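Local coordinates for protein galactose mutarotase related enzyme (Lactobacillus acidophilus, PDB 3DCD) that is of unproven function but probably binds a sugar and interconverts its anomers, as relatives in the aldose 1-epimerase (galactose mutarotase) family do, at residues 120-126 with 285-291; 53-57 with 258-264; 197-201 with 239-243; 154-159 with 222-226. All coordinates share one frame; numbering follows the deposited sequence.

Contact 1. Residues 120-126 with 285-291; sequences NLLEENF and AGFSMTY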
loop_
_atom_site.group_PDB
_atom_site.type_symbol
_atom_site.label_atom_id
_atom_site.label_comp_id
_atom_site.label_asym_id
_atom_site.label_seq_id
_atom_site.Cartn_x
_atom_site.Cartn_y
_atom_site.Cartn_z
ATOM N N ASN A 120 -7.703 -12.519 -13.418
ATOM C CA ASN A 120 -8.202 -11.421 -12.597
ATOM C C ASN A 120 -7.249 -11.023 -11.461
ATOM O O ASN A 120 -7.675 -10.393 -10.484
ATOM C CB ASN A 120 -9.610 -11.734 -12.061
ATOM C CG ASN A 120 -9.612 -12.876 -11.084
ATOM O OD1 ASN A 120 -8.751 -13.775 -11.150
ATOM N ND2 ASN A 120 -10.581 -12.853 -10.150
ATOM N N LEU A 121 -5.976 -11.397 -11.605
ATOM C CA LEU A 121 -4.933 -11.081 -10.621
ATOM C C LEU A 121 -3.988 -9.994 -11.141
ATOM O O LEU A 121 -3.460 -10.091 -12.248
ATOM C CB LEU A 121 -4.146 -12.337 -10.198
ATOM C CG LEU A 121 -3.099 -12.186 -9.079
ATOM C CD1 LEU A 121 -2.890 -13.467 -8.298
ATOM C CD2 LEU A 121 -1.754 -11.654 -9.614
ATOM N N LEU A 122 -3.788 -8.975 -10.306
ATOM C CA LEU A 122 -2.894 -7.871 -10.600
ATOM C C LEU A 122 -1.748 -7.873 -9.582
ATOM O O LEU A 122 -1.988 -7.782 -8.377
ATOM C CB LEU A 122 -3.660 -6.541 -10.491
ATOM C CG LEU A 122 -2.861 -5.236 -10.596
ATOM C CD1 LEU A 122 -2.182 -5.114 -11.957
ATOM C CD2 LEU A 122 -3.844 -4.059 -10.387
ATOM N N GLU A 123 -0.518 -7.958 -10.081
ATOM C CA GLU A 123 0.671 -7.813 -9.255
ATOM C C GLU A 123 1.111 -6.358 -9.206
ATOM O O GLU A 123 1.039 -5.648 -10.219
ATOM C CB GLU A 123 1.818 -8.646 -9.831
ATOM C CG GLU A 123 1.600 -10.133 -9.770
ATOM C CD GLU A 123 2.830 -10.929 -10.205
ATOM O OE1 GLU A 123 3.816 -10.335 -10.718
ATOM O OE2 GLU A 123 2.795 -12.162 -10.039
ATOM N N GLU A 124 1.582 -5.939 -8.035
ATOM C CA GLU A 124 2.259 -4.649 -7.871
ATOM C C GLU A 124 3.623 -4.975 -7.279
ATOM O O GLU A 124 3.727 -5.345 -6.114
ATOM C CB GLU A 124 1.468 -3.737 -6.938
ATOM C CG GLU A 124 2.199 -2.416 -6.576
ATOM C CD GLU A 124 1.280 -1.413 -5.870
ATOM O OE1 GLU A 124 0.035 -1.505 -6.014
ATOM O OE2 GLU A 124 1.804 -0.526 -5.168
ATOM N N ASN A 125 4.664 -4.882 -8.105
ATOM C CA ASN A 125 5.978 -5.398 -7.721
ATOM C C ASN A 125 6.945 -4.247 -7.576
ATOM O O ASN A 125 7.020 -3.384 -8.455
ATOM C CB ASN A 125 6.525 -6.368 -8.780
ATOM C CG ASN A 125 5.578 -7.529 -9.076
ATOM O OD1 ASN A 125 5.270 -7.824 -10.240
ATOM N ND2 ASN A 125 5.126 -8.190 -8.036
ATOM N N PHE A 126 7.716 -4.273 -6.494
ATOM C CA PHE A 126 8.722 -3.245 -6.236
ATOM C C PHE A 126 10.134 -3.783 -6.475
ATOM O O PHE A 126 10.463 -4.899 -6.070
ATOM C CB PHE A 126 8.627 -2.776 -4.786
ATOM C CG PHE A 126 7.268 -2.241 -4.405
ATOM C CD1 PHE A 126 6.640 -1.255 -5.195
ATOM C CD2 PHE A 126 6.620 -2.721 -3.276
ATOM C CE1 PHE A 126 5.366 -0.758 -4.835
ATOM C CE2 PHE A 126 5.354 -2.223 -2.900
ATOM C CZ PHE A 126 4.740 -1.236 -3.677
ATOM N N ALA A 285 10.304 -6.711 -3.700
ATOM C CA ALA A 285 9.136 -7.041 -2.902
ATOM C C ALA A 285 7.900 -6.782 -3.755
ATOM O O ALA A 285 8.001 -6.310 -4.898
ATOM C CB ALA A 285 9.097 -6.184 -1.659
ATOM N N GLY A 286 6.731 -7.090 -3.213
ATOM C CA GLY A 286 5.501 -6.803 -3.925
ATOM C C GLY A 286 4.364 -7.604 -3.375
ATOM O O GLY A 286 4.534 -8.412 -2.430
ATOM N N PHE A 287 3.186 -7.375 -3.962
ATOM C CA PHE A 287 1.978 -8.045 -3.518
ATOM C C PHE A 287 1.027 -8.224 -4.693
ATOM O O PHE A 287 1.255 -7.657 -5.761
ATOM C CB PHE A 287 1.327 -7.272 -2.367
ATOM C CG PHE A 287 0.944 -5.851 -2.719
ATOM C CD1 PHE A 287 1.905 -4.824 -2.673
ATOM C CD2 PHE A 287 -0.367 -5.541 -3.083
ATOM C CE1 PHE A 287 1.558 -3.515 -2.975
ATOM C CE2 PHE A 287 -0.729 -4.219 -3.381
ATOM C CZ PHE A 287 0.228 -3.217 -3.337
ATOM N N SER A 288 -0.022 -9.016 -4.496
ATOM C CA SER A 288 -0.934 -9.353 -5.574
ATOM C C SER A 288 -2.376 -9.151 -5.139
ATOM O O SER A 288 -2.713 -9.373 -3.978
ATOM C CB SER A 288 -0.736 -10.795 -6.014
ATOM O OG SER A 288 0.611 -10.974 -6.404
HETATM N N MSE A 289 -3.221 -8.745 -6.083
HETATM C CA MSE A 289 -4.611 -8.446 -5.771
HETATM C C MSE A 289 -5.477 -9.199 -6.756
HETATM O O MSE A 289 -5.198 -9.173 -7.952
HETATM C CB MSE A 289 -4.879 -6.944 -5.914
HETATM C CG MSE A 289 -4.204 -6.042 -4.869
HETATM SE SE MSE A 289 -4.035 -4.191 -5.475
HETATM C CE MSE A 289 -2.578 -4.490 -6.784
ATOM N N THR A 290 -6.520 -9.869 -6.263
ATOM C CA THR A 290 -7.547 -10.430 -7.150
ATOM C C THR A 290 -8.893 -9.741 -6.876
ATOM O O THR A 290 -9.180 -9.348 -5.742
ATOM C CB THR A 290 -7.700 -11.955 -7.003
ATOM O OG1 THR A 290 -8.234 -12.264 -5.704
ATOM C CG2 THR A 290 -6.342 -12.637 -7.159
ATOM N N TYR A 291 -9.693 -9.590 -7.920
ATOM C CA TYR A 291 -10.956 -8.874 -7.823
ATOM C C TYR A 291 -12.130 -9.713 -8.303
ATOM O O TYR A 291 -12.048 -10.354 -9.353
ATOM C CB TYR A 291 -10.899 -7.609 -8.673
ATOM C CG TYR A 291 -9.631 -6.800 -8.484
ATOM C CD1 TYR A 291 -9.565 -5.789 -7.529
ATOM C CD2 TYR A 291 -8.505 -7.059 -9.252
ATOM C CE1 TYR A 291 -8.384 -5.035 -7.340
ATOM C CE2 TYR A 291 -7.326 -6.318 -9.076
ATOM C CZ TYR A 291 -7.280 -5.312 -8.124
ATOM O OH TYR A 291 -6.124 -4.585 -7.974
HETATM O O HOH W 1 1.315 -13.189 -8.006
#
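E124 and F287 face each other across an antiparallel strand pair and pack closely. E124 CB sits over one face of the F287 ring, a CH-pi contact 4.1 Å from the centroid. With CG anti to the backbone N (chi1 173°) the glutamate runs on extended alongside the phenylalanine, and its OE1 comes to 3.2 Å from F287 CZ. F126 reaches the edge of the same ring, CZ to F287 CE1 at 4.0 Å. Further along, L122 CD2 packs on the selenomethionine methyl M289 CE and on Y291 OH, a buried hydroxyl with no polar partner in the model. F146, P144 and W256 close over this side. The other side is looser and wetter: L121 CD1 touches T290 CG2 at 3.7 Å, while a water bridges E123 OE2 and S288 OG. N116 ND2 bonds to E123 OE1, and R232 NH2 to S288 OG. Backbone bonds pair L122 with M289, E124 with F287 and F126 with A285; at the end N120 ND2 reaches Y291 O at 3.0 Å. The chemistry implies one mostly apolar, aromatic-rich face, with the E124 carboxylate and Y291 hydroxyl set among the rings, turned into the beta-sandwich, and a more polar, partly exposed face carrying a bridging water.

Contact 2. Residues 53-57 with 258-264; sequences VGRLK and IADRDDA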
loop_
_atom_site.group_PDB
_atom_site.type_symbol
_atom_site.label_atom_id
_atom_site.label_comp_id
_atom_site.label_asym_id
_atom_site.label_seq_id
_atom_site.Cartn_x
_atom_site.Cartn_y
_atom_site.Cartn_z
ATOM N N VAL A 53 7.680 4.439 4.799
ATOM C CA VAL A 53 6.281 4.125 5.008
ATOM C C VAL A 53 5.891 4.842 6.294
ATOM O O VAL A 53 6.613 4.762 7.286
ATOM C CB VAL A 53 6.070 2.604 5.203
ATOM C CG1 VAL A 53 4.652 2.334 5.684
ATOM C CG2 VAL A 53 6.361 1.850 3.923
ATOM N N GLY A 54 4.764 5.550 6.272
ATOM C CA GLY A 54 4.289 6.277 7.454
ATOM C C GLY A 54 5.056 7.559 7.735
ATOM O O GLY A 54 5.844 8.022 6.920
ATOM N N ARG A 55 4.814 8.131 8.912
ATOM C CA ARG A 55 5.385 9.421 9.266
ATOM C C ARG A 55 6.606 9.307 10.170
ATOM O O ARG A 55 6.690 8.423 11.031
ATOM C CB ARG A 55 4.315 10.285 9.946
ATOM C CG ARG A 55 4.635 11.766 9.986
ATOM C CD ARG A 55 3.408 12.560 10.389
ATOM N NE ARG A 55 3.634 13.990 10.263
ATOM C CZ ARG A 55 2.726 14.909 10.574
ATOM N NH1 ARG A 55 1.527 14.537 11.027
ATOM N NH2 ARG A 55 3.012 16.197 10.422
ATOM N N LEU A 56 7.536 10.236 9.967
ATOM C CA LEU A 56 8.641 10.475 10.867
ATOM C C LEU A 56 8.195 11.483 11.911
ATOM O O LEU A 56 7.421 12.409 11.600
ATOM C CB LEU A 56 9.823 11.058 10.081
ATOM C CG LEU A 56 10.326 10.253 8.876
ATOM C CD1 LEU A 56 11.323 11.104 8.048
ATOM C CD2 LEU A 56 10.945 8.893 9.311
ATOM N N LYS A 57 8.678 11.323 13.145
ATOM C CA LYS A 57 8.472 12.350 14.171
ATOM C C LYS A 57 9.017 13.680 13.665
ATOM O O LYS A 57 10.189 13.762 13.249
ATOM C CB LYS A 57 9.159 11.969 15.491
ATOM C CG LYS A 57 8.386 10.953 16.354
ATOM C CD LYS A 57 9.317 9.933 17.038
ATOM C CE LYS A 57 10.153 10.488 18.159
ATOM N NZ LYS A 57 9.305 11.044 19.250
ATOM N N ILE A 258 7.873 0.994 8.163
ATOM C CA ILE A 258 6.840 1.405 9.105
ATOM C C ILE A 258 7.114 2.792 9.675
ATOM O O ILE A 258 8.248 3.288 9.630
ATOM C CB ILE A 258 6.663 0.322 10.218
ATOM C CG1 ILE A 258 5.347 0.491 10.998
ATOM C CG2 ILE A 258 7.888 0.211 11.118
ATOM C CD1 ILE A 258 4.971 -0.784 11.808
ATOM N N ALA A 259 6.068 3.433 10.190
ATOM C CA ALA A 259 6.202 4.744 10.818
ATOM C C ALA A 259 7.234 4.720 11.962
ATOM O O ALA A 259 7.516 3.658 12.527
ATOM C CB ALA A 259 4.865 5.164 11.362
ATOM N N ASP A 260 7.757 5.890 12.322
ATOM C CA ASP A 260 8.575 6.035 13.534
ATOM C C ASP A 260 7.840 5.482 14.765
ATOM O O ASP A 260 6.628 5.647 14.908
ATOM C CB ASP A 260 8.906 7.516 13.806
ATOM C CG ASP A 260 10.256 7.960 13.225
ATOM O OD1 ASP A 260 10.981 7.155 12.593
ATOM O OD2 ASP A 260 10.600 9.147 13.419
ATOM N N ARG A 261 8.587 4.815 15.636
ATOM C CA ARG A 261 8.127 4.514 16.980
ATOM C C ARG A 261 8.060 5.771 17.806
ATOM O O ARG A 261 8.807 6.735 17.549
ATOM C CB ARG A 261 9.095 3.543 17.644
ATOM C CG ARG A 261 8.955 2.156 17.055
ATOM C CD ARG A 261 10.129 1.289 17.381
ATOM N NE ARG A 261 10.282 1.060 18.811
ATOM C CZ ARG A 261 10.790 -0.064 19.318
ATOM N NH1 ARG A 261 11.172 -1.053 18.509
ATOM N NH2 ARG A 261 10.901 -0.199 20.630
ATOM N N ASP A 262 7.200 5.755 18.824
ATOM C CA ASP A 262 7.079 6.901 19.711
ATOM C C ASP A 262 8.433 7.306 20.303
ATOM O O ASP A 262 8.687 8.493 20.512
ATOM C CB ASP A 262 6.010 6.697 20.805
ATOM C CG ASP A 262 6.159 5.381 21.596
ATOM O OD1 ASP A 262 7.085 4.558 21.347
ATOM O OD2 ASP A 262 5.310 5.174 22.501
ATOM N N ASP A 263 9.313 6.326 20.517
ATOM C CA ASP A 263 10.643 6.584 21.089
ATOM C C ASP A 263 11.822 6.603 20.085
ATOM O O ASP A 263 12.972 6.447 20.483
ATOM C CB ASP A 263 10.923 5.564 22.208
ATOM C CG ASP A 263 10.843 4.131 21.730
ATOM O OD1 ASP A 263 10.826 3.872 20.504
ATOM O OD2 ASP A 263 10.795 3.229 22.586
ATOM N N ALA A 264 11.552 6.763 18.791
ATOM C CA ALA A 264 12.641 6.783 17.809
ATOM C C ALA A 264 13.625 7.918 18.111
ATOM O O ALA A 264 13.197 9.018 18.492
ATOM C CB ALA A 264 12.077 6.932 16.399
HETATM O O HOH W 2 9.418 3.626 6.924
#
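K57 reaches along the loop 258-264, and its side chain can be followed atom by atom. CB starts 3.8 Å from D260 OD2, and CG is still beside that oxygen. The chain then bends repeatedly, bringing CD to 3.3 Å from R261 O. CE lies 3.4 Å from both A264 O and D262 O. At the tip, NZ donates to D262 O at 2.9 Å. The lysine thus gives its NZ to one backbone oxygen of the type I turn 261-264, whose own A264 N bonds back to R261 O. K57 NZ stays well short of a salt bridge with D260. D260 instead works on the backbone: OD2 accepts K57 N from above the carboxylate plane (35° out of it), and D260 N donates to R55 O. L56 CD2 lies against OD1, the oxygen paired with K271 NZ. Farther back, G54 lies close against A259, and a water accepts from V53 N and lies 3.0 Å from I258 O. The contact joins the loop after strand 48-49 to the loop after strand 249-256. Chemically, this implies a clasp of reciprocal bonds, in which D260 bonds to the backbone on one side and to K271 on the other, a charge that probably stabilises its carboxylate.

Contact 3. Residues 197-201 with 239-243; sequences DDLFK and IWSQY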
loop_
_atom_site.group_PDB
_atom_site.type_symbol
_atom_site.label_atom_id
_atom_site.label_comp_id
_atom_site.label_asym_id
_atom_site.label_seq_id
_atom_site.Cartn_x
_atom_site.Cartn_y
_atom_site.Cartn_z
ATOM N N ASP A 197 -17.569 2.889 10.365
ATOM C CA ASP A 197 -17.036 4.243 10.438
ATOM C C ASP A 197 -16.077 4.413 11.639
ATOM O O ASP A 197 -15.016 5.041 11.510
ATOM C CB ASP A 197 -18.189 5.250 10.530
ATOM C CG ASP A 197 -18.899 5.479 9.179
ATOM O OD1 ASP A 197 -18.315 5.179 8.106
ATOM O OD2 ASP A 197 -20.046 5.969 9.202
ATOM N N ASP A 198 -16.465 3.848 12.787
ATOM C CA ASP A 198 -15.739 3.976 14.052
ATOM C C ASP A 198 -14.459 3.125 14.125
ATOM O O ASP A 198 -13.537 3.433 14.899
ATOM C CB ASP A 198 -16.655 3.571 15.213
ATOM C CG ASP A 198 -15.988 3.745 16.578
ATOM O OD1 ASP A 198 -15.855 4.913 17.023
ATOM O OD2 ASP A 198 -15.598 2.720 17.205
ATOM N N LEU A 199 -14.392 2.070 13.317
ATOM C CA LEU A 199 -13.248 1.154 13.356
ATOM C C LEU A 199 -11.887 1.860 13.270
ATOM O O LEU A 199 -10.916 1.448 13.930
ATOM C CB LEU A 199 -13.342 0.110 12.238
ATOM C CG LEU A 199 -12.300 -1.030 12.308
ATOM C CD1 LEU A 199 -12.415 -1.891 13.564
ATOM C CD2 LEU A 199 -12.395 -1.904 11.076
ATOM N N PHE A 200 -11.823 2.895 12.442
ATOM C CA PHE A 200 -10.587 3.624 12.231
ATOM C C PHE A 200 -10.499 4.930 12.993
ATOM O O PHE A 200 -9.744 5.816 12.604
ATOM C CB PHE A 200 -10.328 3.798 10.729
ATOM C CG PHE A 200 -10.379 2.498 9.988
ATOM C CD1 PHE A 200 -9.378 1.545 10.178
ATOM C CD2 PHE A 200 -11.463 2.186 9.178
ATOM C CE1 PHE A 200 -9.440 0.318 9.538
ATOM C CE2 PHE A 200 -11.541 0.959 8.518
ATOM C CZ PHE A 200 -10.540 0.017 8.695
ATOM N N LYS A 201 -11.210 5.020 14.124
ATOM C CA LYS A 201 -11.184 6.259 14.928
ATOM C C LYS A 201 -9.801 6.575 15.494
ATOM O O LYS A 201 -9.461 7.743 15.691
ATOM C CB LYS A 201 -12.221 6.243 16.058
ATOM C CG LYS A 201 -12.035 5.140 17.086
ATOM C CD LYS A 201 -12.879 5.450 18.336
ATOM C CE LYS A 201 -13.222 4.191 19.097
ATOM N NZ LYS A 201 -11.998 3.394 19.423
ATOM N N ILE A 239 -4.426 -1.566 7.725
ATOM C CA ILE A 239 -5.811 -1.444 7.258
ATOM C C ILE A 239 -6.295 -0.066 7.704
ATOM O O ILE A 239 -6.190 0.267 8.892
ATOM C CB ILE A 239 -6.776 -2.531 7.871
ATOM C CG1 ILE A 239 -6.138 -3.938 7.956
ATOM C CG2 ILE A 239 -8.131 -2.548 7.110
ATOM C CD1 ILE A 239 -5.738 -4.575 6.625
ATOM N N TRP A 240 -6.850 0.723 6.778
ATOM C CA TRP A 240 -7.189 2.103 7.095
ATOM C C TRP A 240 -8.342 2.616 6.231
ATOM O O TRP A 240 -8.464 2.259 5.063
ATOM C CB TRP A 240 -5.945 3.000 6.885
ATOM C CG TRP A 240 -6.179 4.512 6.980
ATOM C CD1 TRP A 240 -6.205 5.283 8.118
ATOM C CD2 TRP A 240 -6.420 5.404 5.888
ATOM N NE1 TRP A 240 -6.437 6.612 7.790
ATOM C CE2 TRP A 240 -6.570 6.710 6.429
ATOM C CE3 TRP A 240 -6.512 5.231 4.499
ATOM C CZ2 TRP A 240 -6.829 7.824 5.631
ATOM C CZ3 TRP A 240 -6.765 6.353 3.701
ATOM C CH2 TRP A 240 -6.915 7.630 4.274
ATOM N N SER A 241 -9.171 3.466 6.817
ATOM C CA SER A 241 -10.046 4.328 6.020
ATOM C C SER A 241 -10.117 5.693 6.723
ATOM O O SER A 241 -9.694 5.809 7.885
ATOM C CB SER A 241 -11.421 3.686 5.854
ATOM O OG SER A 241 -12.196 4.381 4.878
ATOM N N GLN A 242 -10.632 6.711 6.033
ATOM C CA GLN A 242 -10.585 8.092 6.554
ATOM C C GLN A 242 -11.473 8.240 7.780
ATOM O O GLN A 242 -12.485 7.542 7.921
ATOM C CB GLN A 242 -10.980 9.110 5.463
ATOM C CG GLN A 242 -10.680 10.589 5.795
ATOM C CD GLN A 242 -9.224 10.813 6.151
ATOM O OE1 GLN A 242 -8.814 10.585 7.279
ATOM N NE2 GLN A 242 -8.438 11.230 5.179
ATOM N N TYR A 243 -11.054 9.130 8.683
ATOM C CA TYR A 243 -11.780 9.461 9.904
ATOM C C TYR A 243 -11.284 10.858 10.340
ATOM O O TYR A 243 -10.093 11.137 10.228
ATOM C CB TYR A 243 -11.468 8.438 11.013
ATOM C CG TYR A 243 -12.316 8.620 12.243
ATOM C CD1 TYR A 243 -11.939 9.516 13.256
ATOM C CD2 TYR A 243 -13.514 7.904 12.398
ATOM C CE1 TYR A 243 -12.721 9.701 14.377
ATOM C CE2 TYR A 243 -14.308 8.076 13.536
ATOM C CZ TYR A 243 -13.905 8.981 14.514
ATOM O OH TYR A 243 -14.684 9.161 15.638
HETATM O O HOH W 3 -13.311 5.336 9.399
HETATM O O HOH W 4 -16.931 6.848 15.628
HETATM O O HOH W 5 -8.397 6.727 10.288
#
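F200 lays its ring against the backbone where strand 236-240 runs out. Its CG stands anti to the carbonyl carbon and beside the backbone N (chi1 -53°), which turns the ring face onto the peptide joining W240 and S241: S241 N lies 3.5 Å above the plane, offset toward the rim, and W240 C lies over the centre. L199 CG covers the opposite face, so the ring is sandwiched. The far end of the ring meets I239, with F200 CZ 3.9 Å from I239 CG2, and S241 CB touches F200 CD2. The second aromatic is Y243. Its CG is anti to the backbone N (chi1 -173°), a setting that swings the ring back over the 197-201 turn. K201 CA stands almost exactly above the ring centre, 3.5 Å from the centroid and 3° off the normal, and K201 CB leans on the hydroxyl end, 3.6 Å from Y243 CZ. D197 O comes to the ring edge, near its plane. No direct hydrogen bond crosses the contact; water does that work. One water donates to D197 O and Q242 O. K156 forms a salt bridge with D197, and the hydroxyl of S241 bonds to Y249 O. What the chemistry implies is a join made of ring faces against backbone, with that water and a second, between F200 O and S241 O, bridging carbonyls and a third linking the D198 carboxylate with the Y243 hydroxyl.

Contact 4. Residues 154-159 with 222-226; sequences ENKEDF and KNKFH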
loop_
_atom_site.group_PDB
_atom_site.type_symbol
_atom_site.label_atom_id
_atom_site.label_comp_id
_atom_site.label_asym_id
_atom_site.label_seq_id
_atom_site.Cartn_x
_atom_site.Cartn_y
_atom_site.Cartn_z
ATOM N N GLU A 154 -26.499 -2.410 0.072
ATOM C CA GLU A 154 -25.451 -2.768 1.036
ATOM C C GLU A 154 -24.973 -1.532 1.791
ATOM O O GLU A 154 -25.098 -0.393 1.325
ATOM C CB GLU A 154 -24.223 -3.445 0.383
ATOM C CG GLU A 154 -24.494 -4.460 -0.715
ATOM C CD GLU A 154 -24.347 -3.835 -2.084
ATOM O OE1 GLU A 154 -25.202 -2.986 -2.425
ATOM O OE2 GLU A 154 -23.349 -4.159 -2.791
ATOM N N ASN A 155 -24.389 -1.794 2.950
ATOM C CA ASN A 155 -23.846 -0.777 3.816
ATOM C C ASN A 155 -22.410 -1.182 4.175
ATOM O O ASN A 155 -22.091 -2.366 4.135
ATOM C CB ASN A 155 -24.686 -0.724 5.090
ATOM C CG ASN A 155 -24.283 0.405 5.990
ATOM O OD1 ASN A 155 -24.707 1.551 5.785
ATOM N ND2 ASN A 155 -23.445 0.102 6.989
ATOM N N LYS A 156 -21.562 -0.204 4.515
ATOM C CA LYS A 156 -20.188 -0.481 4.977
ATOM C C LYS A 156 -20.114 -1.594 6.028
ATOM O O LYS A 156 -19.190 -2.401 6.001
ATOM C CB LYS A 156 -19.521 0.788 5.516
ATOM C CG LYS A 156 -18.156 0.543 6.195
ATOM C CD LYS A 156 -17.515 1.852 6.703
ATOM C CE LYS A 156 -17.205 2.815 5.574
ATOM N NZ LYS A 156 -16.566 4.044 6.153
ATOM N N GLU A 157 -21.087 -1.646 6.943
ATOM C CA GLU A 157 -21.044 -2.646 8.025
ATOM C C GLU A 157 -21.429 -4.059 7.577
ATOM O O GLU A 157 -21.423 -5.011 8.391
ATOM C CB GLU A 157 -21.899 -2.200 9.216
ATOM C CG GLU A 157 -21.376 -0.913 9.839
ATOM C CD GLU A 157 -21.809 -0.764 11.268
ATOM O OE1 GLU A 157 -21.381 -1.580 12.104
ATOM O OE2 GLU A 157 -22.567 0.193 11.542
ATOM N N ASP A 158 -21.778 -4.194 6.295
ATOM C CA ASP A 158 -21.978 -5.531 5.706
ATOM C C ASP A 158 -20.665 -6.097 5.179
ATOM O O ASP A 158 -20.643 -7.247 4.737
ATOM C CB ASP A 158 -22.981 -5.510 4.550
ATOM C CG ASP A 158 -24.352 -5.033 4.962
ATOM O OD1 ASP A 158 -24.806 -5.354 6.094
ATOM O OD2 ASP A 158 -24.994 -4.378 4.116
ATOM N N PHE A 159 -19.595 -5.289 5.212
ATOM C CA PHE A 159 -18.292 -5.724 4.724
ATOM C C PHE A 159 -17.366 -6.067 5.862
ATOM O O PHE A 159 -17.548 -5.616 6.997
ATOM C CB PHE A 159 -17.655 -4.653 3.818
ATOM C CG PHE A 159 -18.434 -4.420 2.559
ATOM C CD1 PHE A 159 -19.539 -3.560 2.560
ATOM C CD2 PHE A 159 -18.092 -5.079 1.380
ATOM C CE1 PHE A 159 -20.298 -3.358 1.408
ATOM C CE2 PHE A 159 -18.857 -4.880 0.216
ATOM C CZ PHE A 159 -19.946 -4.018 0.234
ATOM N N LYS A 222 -23.363 -10.318 1.577
ATOM C CA LYS A 222 -24.522 -9.842 0.802
ATOM C C LYS A 222 -24.465 -10.216 -0.666
ATOM O O LYS A 222 -25.491 -10.251 -1.331
ATOM C CB LYS A 222 -24.644 -8.321 0.890
ATOM C CG LYS A 222 -24.937 -7.815 2.277
ATOM C CD LYS A 222 -26.378 -7.991 2.631
ATOM C CE LYS A 222 -26.553 -7.914 4.131
ATOM N NZ LYS A 222 -27.968 -7.623 4.500
ATOM N N ASN A 223 -23.257 -10.414 -1.185
ATOM C CA ASN A 223 -23.066 -10.722 -2.617
ATOM C C ASN A 223 -21.661 -11.268 -2.846
ATOM O O ASN A 223 -20.963 -11.595 -1.876
ATOM C CB ASN A 223 -23.351 -9.505 -3.504
ATOM C CG ASN A 223 -22.464 -8.318 -3.174
ATOM O OD1 ASN A 223 -21.242 -8.438 -3.096
ATOM N ND2 ASN A 223 -23.076 -7.157 -3.003
ATOM N N LYS A 224 -21.246 -11.358 -4.107
ATOM C CA LYS A 224 -20.031 -12.104 -4.470
ATOM C C LYS A 224 -18.771 -11.244 -4.475
ATOM O O LYS A 224 -17.687 -11.704 -4.856
ATOM C CB LYS A 224 -20.237 -12.813 -5.821
ATOM C CG LYS A 224 -21.354 -13.856 -5.762
ATOM C CD LYS A 224 -22.062 -14.072 -7.097
ATOM C CE LYS A 224 -23.063 -15.189 -6.957
ATOM N NZ LYS A 224 -23.745 -15.451 -8.248
ATOM N N PHE A 225 -18.912 -9.999 -4.029
ATOM C CA PHE A 225 -17.798 -9.065 -3.953
ATOM C C PHE A 225 -16.657 -9.619 -3.089
ATOM O O PHE A 225 -16.862 -10.039 -1.947
ATOM C CB PHE A 225 -18.258 -7.704 -3.418
ATOM C CG PHE A 225 -17.125 -6.742 -3.150
ATOM C CD1 PHE A 225 -16.568 -6.016 -4.179
ATOM C CD2 PHE A 225 -16.614 -6.582 -1.855
ATOM C CE1 PHE A 225 -15.511 -5.125 -3.943
ATOM C CE2 PHE A 225 -15.578 -5.695 -1.610
ATOM C CZ PHE A 225 -15.023 -4.969 -2.661
ATOM N N HIS A 226 -15.453 -9.587 -3.636
ATOM C CA HIS A 226 -14.305 -10.192 -2.978
ATOM C C HIS A 226 -13.050 -9.586 -3.580
ATOM O O HIS A 226 -12.793 -9.733 -4.774
ATOM C CB HIS A 226 -14.354 -11.718 -3.176
ATOM C CG HIS A 226 -13.257 -12.472 -2.493
ATOM N ND1 HIS A 226 -12.444 -11.915 -1.526
ATOM C CD2 HIS A 226 -12.868 -13.762 -2.608
ATOM C CE1 HIS A 226 -11.578 -12.817 -1.104
ATOM N NE2 HIS A 226 -11.812 -13.946 -1.744
#
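F159 and F225 meet at the inner end of this contact, F159 CE2 lying 3.5 Å from F225 CD2. F225 CD2 comes to the edge of the F159 ring, near its plane; the two planes stand at 83° and the centroids 5.6 Å apart. Nearer the surface, the aliphatic part of K222 lies across D158, CG against D158 CB at 3.8 Å. K222 NZ remains 4.2 Å from D158 OD1, near enough that the charges probably attract, but beyond a salt bridge. Beside them E154 OE2 takes a weak bond from N223 ND2 at 3.0 Å, bent to 126° at the hydrogen. The next shell sets these groups in place. E154 OE1 is held by the backbone N of H152, and D158 OD2, from within the short 3-10 segment 156-158, accepts N155 N just before it. N223 OD1 bonds to F225 N, which fixes the rotation of the amide, while T220 OG1 is bonded to both D158 O and K222 N. The N223 bond is an Asx turn, at the bend between antiparallel strands 214-220 and 226-232, and the whole lies at the strand ends of the large antiparallel sheet of the mutarotase-like beta-sandwich, where one loop leads into strand 159-164.

Contact 1 lies in the large antiparallel sheet, its centre 11 Å from that of the chain, while the other three, mainly loop contacts, lie farther out. Contacts 3 and 4 touch directly: D197 OD1 and K156 NZ form a 2.9 Å salt bridge, and their centres are 17 Å apart. Contact 4 also approaches contact 1, to about 4 Å between nearest atoms, because strand 226-232 neighbours strand 282-292. Contact 2 is remote from contact 4, with centres 34 Å apart, and lies 19 Å from contact 3, centre to centre. Contacts 2 and 3 both sit beside strand 249-256, at its two ends. No bound sugar marks the site, so how the contacts relate to a sugar pocket remains undetermined.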